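PDB 3R0O: carnitinyl-CoA dehydratase from Mycobacterium avium, which probably catalyses the reversible interconversion of carnitinyl-CoA and its dehydrated enoyl-CoA counterpart, as a lyase of the crotonase superfamily. Local coordinates for residues A16-R21 against L27-R32; E20-V25 against V198-L203. One frame throughout, in Å; residues are numbered along the deposited sequence.

Contact 1: residues A16-R21 against L27-R32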
ATOM      1  N   ALA A  16      30.249  14.493  16.065  1.00 30.17           N
ATOM      2  CA  ALA A  16      29.740  13.215  15.565  1.00 28.60           C
ATOM      3  C   ALA A  16      28.837  13.420  14.346  1.00 27.47           C
ATOM      4  O   ALA A  16      28.770  12.581  13.468  1.00 26.24           O
ATOM      5  CB  ALA A  16      29.009  12.485  16.651  1.00 28.34           C
ATOM      6  N   ALA A  17      28.145  14.549  14.322  1.00 27.17           N
ATOM      7  CA  ALA A  17      27.345  14.975  13.179  1.00 27.68           C
ATOM      8  C   ALA A  17      27.400  16.493  13.139  1.00 28.48           C
ATOM      9  O   ALA A  17      27.417  17.129  14.196  1.00 28.75           O
ATOM     10  CB  ALA A  17      25.884  14.489  13.306  1.00 26.41           C
ATOM     11  N   VAL A  18      27.437  17.061  11.934  1.00 28.80           N
ATOM     12  CA  VAL A  18      27.447  18.520  11.743  1.00 29.27           C
ATOM     13  C   VAL A  18      26.169  18.992  11.051  1.00 29.12           C
ATOM     14  O   VAL A  18      25.522  18.213  10.337  1.00 28.64           O
ATOM     15  CB  VAL A  18      28.695  18.996  10.945  1.00 29.60           C
ATOM     16  CG1 VAL A  18      29.961  18.783  11.766  1.00 30.70           C
ATOM     17  CG2 VAL A  18      28.814  18.262   9.624  1.00 30.07           C
ATOM     18  N   VAL A  19      25.806  20.255  11.279  1.00 29.14           N
ATOM     19  CA  VAL A  19      24.640  20.863  10.657  1.00 29.39           C
ATOM     20  C   VAL A  19      25.097  22.120   9.944  1.00 30.04           C
ATOM     21  O   VAL A  19      25.960  22.817  10.430  1.00 30.50           O
ATOM     22  CB  VAL A  19      23.589  21.307  11.704  1.00 29.21           C
ATOM     23  CG1 VAL A  19      22.251  21.546  11.038  1.00 29.65           C
ATOM     24  CG2 VAL A  19      23.464  20.302  12.824  1.00 28.83           C
ATOM     25  N   GLU A  20      24.518  22.404   8.789  1.00 30.38           N
ATOM     26  CA  GLU A  20      24.807  23.642   8.074  1.00 31.54           C
ATOM     27  C   GLU A  20      23.555  24.104   7.341  1.00 31.48           C
ATOM     28  O   GLU A  20      22.659  23.299   7.068  1.00 31.47           O
ATOM     29  CB  GLU A  20      26.038  23.505   7.146  1.00 31.84           C
ATOM     30  CG  GLU A  20      25.888  22.610   5.914  1.00 33.44           C
ATOM     31  CD  GLU A  20      27.242  22.111   5.371  1.00 35.98           C
ATOM     32  OE1 GLU A  20      27.712  22.668   4.352  1.00 35.49           O
ATOM     33  OE2 GLU A  20      27.828  21.167   5.959  1.00 35.37           O
ATOM     34  N   ARG A  21      23.471  25.397   7.067  1.00 32.11           N
ATOM     35  CA  ARG A  21      22.365  25.942   6.302  1.00 32.89           C
ATOM     36  C   ARG A  21      22.739  26.129   4.847  1.00 33.44           C
ATOM     37  O   ARG A  21      23.847  26.554   4.553  1.00 34.25           O
ATOM     38  CB  ARG A  21      21.919  27.271   6.897  1.00 33.44           C
ATOM     39  CG  ARG A  21      21.174  27.118   8.205  1.00 35.61           C
ATOM     40  CD  ARG A  21      19.734  26.669   7.964  1.00 37.17           C
ATOM     41  NE  ARG A  21      18.999  27.681   7.218  1.00 38.89           N
ATOM     42  CZ  ARG A  21      18.416  28.744   7.773  1.00 41.51           C
ATOM     43  NH1 ARG A  21      17.775  29.620   7.005  1.00 43.11           N
ATOM     44  NH2 ARG A  21      18.469  28.939   9.091  1.00 39.36           N
ATOM     45  N   LEU A  27      21.058  21.038   6.363  1.00 17.99           N
ATOM     46  CA  LEU A  27      21.795  19.848   5.965  1.00 18.56           C
ATOM     47  C   LEU A  27      22.521  19.236   7.174  1.00 18.68           C
ATOM     48  O   LEU A  27      23.402  19.871   7.795  1.00 19.31           O
ATOM     49  CB  LEU A  27      22.810  20.178   4.836  1.00 17.78           C
ATOM     50  CG  LEU A  27      23.776  19.077   4.358  1.00 19.18           C
ATOM     51  CD1 LEU A  27      23.068  17.906   3.634  1.00 16.08           C
ATOM     52  CD2 LEU A  27      24.881  19.652   3.454  1.00 16.43           C
ATOM     53  N   ILE A  28      22.155  18.005   7.491  1.00 17.84           N
ATOM     54  CA  ILE A  28      22.762  17.274   8.590  1.00 18.09           C
ATOM     55  C   ILE A  28      23.617  16.185   8.007  1.00 18.07           C
ATOM     56  O   ILE A  28      23.139  15.426   7.177  1.00 18.82           O
ATOM     57  CB  ILE A  28      21.687  16.590   9.468  1.00 17.97           C
ATOM     58  CG1 ILE A  28      20.673  17.630   9.965  1.00 16.12           C
ATOM     59  CG2 ILE A  28      22.384  15.781  10.589  1.00 17.77           C
ATOM     60  CD1 ILE A  28      19.386  17.051  10.529  1.00 17.87           C
ATOM     61  N   THR A  29      24.875  16.097   8.440  1.00 18.52           N
ATOM     62  CA  THR A  29      25.790  15.100   7.934  1.00 17.99           C
ATOM     63  C   THR A  29      26.238  14.292   9.122  1.00 18.56           C
ATOM     64  O   THR A  29      26.860  14.838  10.054  1.00 18.51           O
ATOM     65  CB  THR A  29      27.027  15.747   7.238  1.00 19.07           C
ATOM     66  OG1 THR A  29      26.593  16.583   6.153  1.00 18.91           O
ATOM     67  CG2 THR A  29      27.974  14.678   6.703  1.00 18.87           C
ATOM     68  N   ILE A  30      25.937  12.993   9.105  1.00 17.64           N
ATOM     69  CA  ILE A  30      26.546  12.084  10.067  1.00 18.20           C
ATOM     70  C   ILE A  30      28.016  11.973   9.716  1.00 18.85           C
ATOM     71  O   ILE A  30      28.354  11.590   8.599  1.00 18.59           O
ATOM     72  CB  ILE A  30      25.902  10.701  10.070  1.00 18.39           C
ATOM     73  CG1 ILE A  30      24.406  10.825  10.445  1.00 17.65           C
ATOM     74  CG2 ILE A  30      26.697   9.778  11.014  1.00 17.64           C
ATOM     75  CD1 ILE A  30      23.603   9.514  10.283  1.00 18.96           C
ATOM     76  N   ASP A  31      28.889  12.343  10.657  1.00 19.15           N
ATOM     77  CA  ASP A  31      30.302  12.488  10.338  1.00 19.96           C
ATOM     78  C   ASP A  31      31.204  11.569  11.144  1.00 20.55           C
ATOM     79  O   ASP A  31      31.989  12.032  11.972  1.00 20.78           O
ATOM     80  CB  ASP A  31      30.730  13.946  10.514  1.00 20.23           C
ATOM     81  CG  ASP A  31      32.090  14.261   9.850  1.00 22.72           C
ATOM     82  OD1 ASP A  31      32.659  13.437   9.080  1.00 22.43           O
ATOM     83  OD2 ASP A  31      32.589  15.363  10.117  1.00 24.27           O
ATOM     84  N   ARG A  32      31.085  10.259  10.911  1.00 20.82           N
ATOM     85  CA  ARG A  32      32.000   9.278  11.507  1.00 21.31           C
ATOM     86  C   ARG A  32      32.416   8.264  10.445  1.00 21.84           C
ATOM     87  O   ARG A  32      32.143   7.075  10.587  1.00 21.49           O
ATOM     88  CB  ARG A  32      31.362   8.545  12.694  1.00 21.64           C
ATOM     89  CG  ARG A  32      30.897   9.423  13.863  1.00 21.67           C
ATOM     90  CD  ARG A  32      30.298   8.579  14.994  1.00 20.11           C
ATOM     91  NE  ARG A  32      31.259   7.695  15.661  1.00 19.05           N
ATOM     92  CZ  ARG A  32      31.066   6.396  15.905  1.00 21.75           C
ATOM     93  NH1 ARG A  32      29.938   5.783  15.546  1.00 22.04           N
ATOM     94  NH2 ARG A  32      32.003   5.690  16.518  1.00 22.48           N
TER
HETATM   95  O   HOH W   1      26.238  19.007   7.176  1.00 15.21           O
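Glu20 and Leu27 lie side by side on one face of an antiparallel strand pair, with Glu20 CD 3.9 Å from Leu27 CD2. Glu20 CG sits between its own backbone N and carbonyl carbon (chi1 69°), and from there the extended chain runs alongside the leucine, both CG and the carboxylate carbon lying against CD2. Val18 and Thr29, the next pair on this face, also point the same way but touch through a single methyl, Val18 CG2 to Thr29 CB at 3.9 Å. Here the contact opens toward solvent: both residues are partly exposed, and a water lies among the polar groups, 2.9 Å from Glu20 OE2 and 2.7 Å from Thr29 OG1. It also lies 3.0 Å from Leu27 O, and so links the carboxylate and the hydroxyl to a backbone carbonyl that also accepts Glu20 N.

The tight part is the backbone pairing together with Leu27, which is buried beside the Glu20 side chain. Two hydrogen-bonded pairs, Val18 with Thr29 and Glu20 with Leu27, each close both of their N-H to O bonds; Thr29 N to Val18 O (2.9 Å) and Leu27 N to Glu20 O (2.9 Å) are the straighter ones, at 168° and 167°. Asp31 N adds a bond to Ala16 O just past the strand. On the other face Val19 CG1 and Ile28 CG1 touch only loosely, at 4.4 Å; Ile28 is buried and Val19 exposed, although both touch Ala50 of helix 41-56. On its other side, 27-30 bonds to strand 62-67 through Ile28 and Ile30. This is a beta hairpin, strands 17-22 and 25-30, placed at the edge of the mixed sheet of a crotonase-fold domain.

Contact 2: residues E20-V25 against V198-L203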
ATOM      1  N   GLU A  20      24.518  22.404   8.789  1.00 30.38           N
ATOM      2  CA  GLU A  20      24.807  23.642   8.074  1.00 31.54           C
ATOM      3  C   GLU A  20      23.555  24.104   7.341  1.00 31.48           C
ATOM      4  O   GLU A  20      22.659  23.299   7.068  1.00 31.47           O
ATOM      5  CB  GLU A  20      26.038  23.505   7.146  1.00 31.84           C
ATOM      6  CG  GLU A  20      25.888  22.610   5.914  1.00 33.44           C
ATOM      7  CD  GLU A  20      27.242  22.111   5.371  1.00 35.98           C
ATOM      8  OE1 GLU A  20      27.712  22.668   4.352  1.00 35.49           O
ATOM      9  OE2 GLU A  20      27.828  21.167   5.959  1.00 35.37           O
ATOM     10  N   ARG A  21      23.471  25.397   7.067  1.00 32.11           N
ATOM     11  CA  ARG A  21      22.365  25.942   6.302  1.00 32.89           C
ATOM     12  C   ARG A  21      22.739  26.129   4.847  1.00 33.44           C
ATOM     13  O   ARG A  21      23.847  26.554   4.553  1.00 34.25           O
ATOM     14  CB  ARG A  21      21.919  27.271   6.897  1.00 33.44           C
ATOM     15  CG  ARG A  21      21.174  27.118   8.205  1.00 35.61           C
ATOM     16  CD  ARG A  21      19.734  26.669   7.964  1.00 37.17           C
ATOM     17  NE  ARG A  21      18.999  27.681   7.218  1.00 38.89           N
ATOM     18  CZ  ARG A  21      18.416  28.744   7.773  1.00 41.51           C
ATOM     19  NH1 ARG A  21      17.775  29.620   7.005  1.00 43.11           N
ATOM     20  NH2 ARG A  21      18.469  28.939   9.091  1.00 39.36           N
ATOM     21  N   ARG A  22      21.827  25.776   3.939  1.00 33.53           N
ATOM     22  CA  ARG A  22      21.929  26.160   2.522  1.00 33.85           C
ATOM     23  C   ARG A  22      20.567  26.746   2.140  1.00 33.64           C
ATOM     24  O   ARG A  22      19.595  25.992   1.908  1.00 32.72           O
ATOM     25  CB  ARG A  22      22.243  24.958   1.618  1.00 34.38           C
ATOM     26  CG  ARG A  22      23.418  24.074   2.046  1.00 35.95           C
ATOM     27  CD  ARG A  22      24.763  24.586   1.502  1.00 40.26           C
ATOM     28  NE  ARG A  22      25.815  23.588   1.716  1.00 42.84           N
ATOM     29  CZ  ARG A  22      26.261  22.743   0.783  1.00 42.98           C
ATOM     30  NH1 ARG A  22      25.775  22.784  -0.456  1.00 43.49           N
ATOM     31  NH2 ARG A  22      27.205  21.860   1.089  1.00 42.88           N
ATOM     32  N   GLY A  23      20.475  28.077   2.103  1.00 33.21           N
ATOM     33  CA  GLY A  23      19.183  28.749   1.888  1.00 32.73           C
ATOM     34  C   GLY A  23      18.220  28.366   3.003  1.00 31.46           C
ATOM     35  O   GLY A  23      18.577  28.426   4.173  1.00 31.72           O
ATOM     36  N   ASN A  24      17.010  27.943   2.644  1.00 30.49           N
ATOM     37  CA  ASN A  24      16.006  27.504   3.633  1.00 29.08           C
ATOM     38  C   ASN A  24      16.143  25.990   3.988  1.00 27.02           C
ATOM     39  O   ASN A  24      15.171  25.363   4.426  1.00 26.52           O
ATOM     40  CB  ASN A  24      14.571  27.836   3.131  1.00 28.90           C
ATOM     41  CG  ASN A  24      14.251  29.383   3.078  1.00 31.48           C
ATOM     42  OD1 ASN A  24      13.863  29.904   2.028  1.00 30.41           O
ATOM     43  ND2 ASN A  24      14.356  30.082   4.224  1.00 30.27           N
ATOM     44  N   VAL A  25      17.321  25.397   3.753  1.00 25.28           N
ATOM     45  CA  VAL A  25      17.536  23.956   4.008  1.00 23.02           C
ATOM     46  C   VAL A  25      18.578  23.709   5.099  1.00 22.57           C
ATOM     47  O   VAL A  25      19.660  24.319   5.107  1.00 23.38           O
ATOM     48  CB  VAL A  25      17.930  23.132   2.720  1.00 23.19           C
ATOM     49  CG1 VAL A  25      18.038  21.622   3.031  1.00 21.74           C
ATOM     50  CG2 VAL A  25      16.951  23.375   1.568  1.00 21.23           C
ATOM     51  N   VAL A 198      25.094  12.806  -4.347  1.00 20.85           N
ATOM     52  CA  VAL A 198      23.835  12.665  -3.637  1.00 20.59           C
ATOM     53  C   VAL A 198      23.387  13.964  -2.892  1.00 20.71           C
ATOM     54  O   VAL A 198      22.192  14.310  -2.876  1.00 19.83           O
ATOM     55  CB  VAL A 198      23.882  11.374  -2.756  1.00 20.44           C
ATOM     56  CG1 VAL A 198      24.323  11.657  -1.310  1.00 19.07           C
ATOM     57  CG2 VAL A 198      22.577  10.647  -2.827  1.00 21.90           C
ATOM     58  N   VAL A 199      24.343  14.703  -2.329  1.00 20.46           N
ATOM     59  CA  VAL A 199      23.996  15.925  -1.591  1.00 20.81           C
ATOM     60  C   VAL A 199      23.467  17.013  -2.530  1.00 20.06           C
ATOM     61  O   VAL A 199      22.450  17.631  -2.216  1.00 19.49           O
ATOM     62  CB  VAL A 199      25.168  16.402  -0.673  1.00 21.56           C
ATOM     63  CG1 VAL A 199      24.947  17.830  -0.145  1.00 22.08           C
ATOM     64  CG2 VAL A 199      25.353  15.389   0.499  1.00 22.13           C
ATOM     65  N   GLU A 200      24.124  17.212  -3.676  1.00 19.70           N
ATOM     66  CA  GLU A 200      23.605  18.216  -4.603  0.50 20.52           C
ATOM     67  C   GLU A 200      22.259  17.776  -5.175  1.00 19.63           C
ATOM     68  O   GLU A 200      21.376  18.614  -5.298  1.00 20.63           O
ATOM     69  CB  GLU A 200      24.615  18.638  -5.695  0.50 21.10           C
ATOM     70  CG  GLU A 200      25.877  19.356  -5.147  0.50 22.88           C
ATOM     71  CD  GLU A 200      25.596  20.657  -4.383  0.50 24.47           C
ATOM     72  OE1 GLU A 200      24.728  21.460  -4.817  0.50 24.74           O
ATOM     73  OE2 GLU A 200      26.276  20.891  -3.353  0.50 24.38           O
ATOM     74  N   ALA A 201      22.077  16.492  -5.448  1.00 19.14           N
ATOM     75  CA  ALA A 201      20.796  15.993  -5.951  1.00 18.30           C
ATOM     76  C   ALA A 201      19.698  16.177  -4.893  1.00 18.05           C
ATOM     77  O   ALA A 201      18.563  16.537  -5.220  1.00 17.70           O
ATOM     78  CB  ALA A 201      20.921  14.541  -6.396  1.00 17.41           C
ATOM     79  N   ALA A 202      20.052  15.991  -3.629  1.00 17.79           N
ATOM     80  CA  ALA A 202      19.075  16.147  -2.555  1.00 17.50           C
ATOM     81  C   ALA A 202      18.707  17.600  -2.373  1.00 18.46           C
ATOM     82  O   ALA A 202      17.526  17.918  -2.142  1.00 19.12           O
ATOM     83  CB  ALA A 202      19.588  15.544  -1.236  1.00 16.87           C
ATOM     84  N   LEU A 203      19.708  18.486  -2.442  1.00 18.72           N
ATOM     85  CA  LEU A 203      19.424  19.907  -2.375  1.00 19.22           C
ATOM     86  C   LEU A 203      18.554  20.340  -3.534  1.00 18.93           C
ATOM     87  O   LEU A 203      17.646  21.129  -3.330  1.00 19.55           O
ATOM     88  CB  LEU A 203      20.685  20.777  -2.256  1.00 19.69           C
ATOM     89  CG  LEU A 203      21.510  20.565  -0.977  1.00 20.68           C
ATOM     90  CD1 LEU A 203      22.868  21.291  -1.108  1.00 20.80           C
ATOM     91  CD2 LEU A 203      20.737  21.050   0.259  1.00 21.03           C
TER
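Arg22 CG lies beside the backbone N, anti to the carbonyl carbon (chi1 -50°), and the chain bends at chi2 (-87°), which swings the guanidinium toward Leu203 on helix 198-210. Val25 holds CG1 anti to its own backbone N (chi1 -176°) and meets the same leucine with that methyl. Both residues belong to the tip of the first beta hairpin of the crotonase fold, where Arg22 to Val25 form a type II' turn. The turn is closed by backbone bonds in both directions between Arg22 and Val25, with Gly23 at its first corner.

Leu203 is the apolar partner of both. Its CD1 methyl comes within 3.3 Å of Arg22 NH1, a close approach in which the two side chains cross at about a right angle, while CD2 packs on Val25 CG1 at 3.9 Å. Val25 is buried, and on the sheet it also touches Val64 of strand 62-67.

Arg22 is exposed and lies between two acids. Glu20 OE1 stands in the guanidinium plane at the edge formed by NE and NH2, in weak bonds of 3.4 Å from either nitrogen. Glu200 OE2 lies near that plane at NH1, away from the side used by Glu20. This weak salt bridge, Arg22 NH1 to Glu200 OE2 at 3.5 Å, extends the pair into a three-residue network, but is doubtful because Glu200 was modelled in two conformers. The neighbouring Arg21 is directed to the turn itself and grips one carbonyl oxygen side-on: its NE and NH1 both donate to Gly23 O, each at 3.2 Å.

How the contacts relate
Contacts 1 and 2 have centres 12 Å apart and both use strand 17-22, their ranges overlapping at Glu20 and Arg21. Leu27 of contact 1 joins them directly: its CD2 lies 4.0 Å from Arg22 NH2 and 4.0 Å from Val199 CG1, so the Leu27 face of the hairpin continues into the packing against helix 198-210. Glu20 holds a water with one carboxylate oxygen and reaches contact 2 through the other, by its weak pairing with Arg22. Contact 1 pairs the edge strand of the sheet with its neighbour; contact 2 packs the hairpin's turn against the helix. Neither carries a bound ligand, and nothing in their geometry marks them as part of the active site.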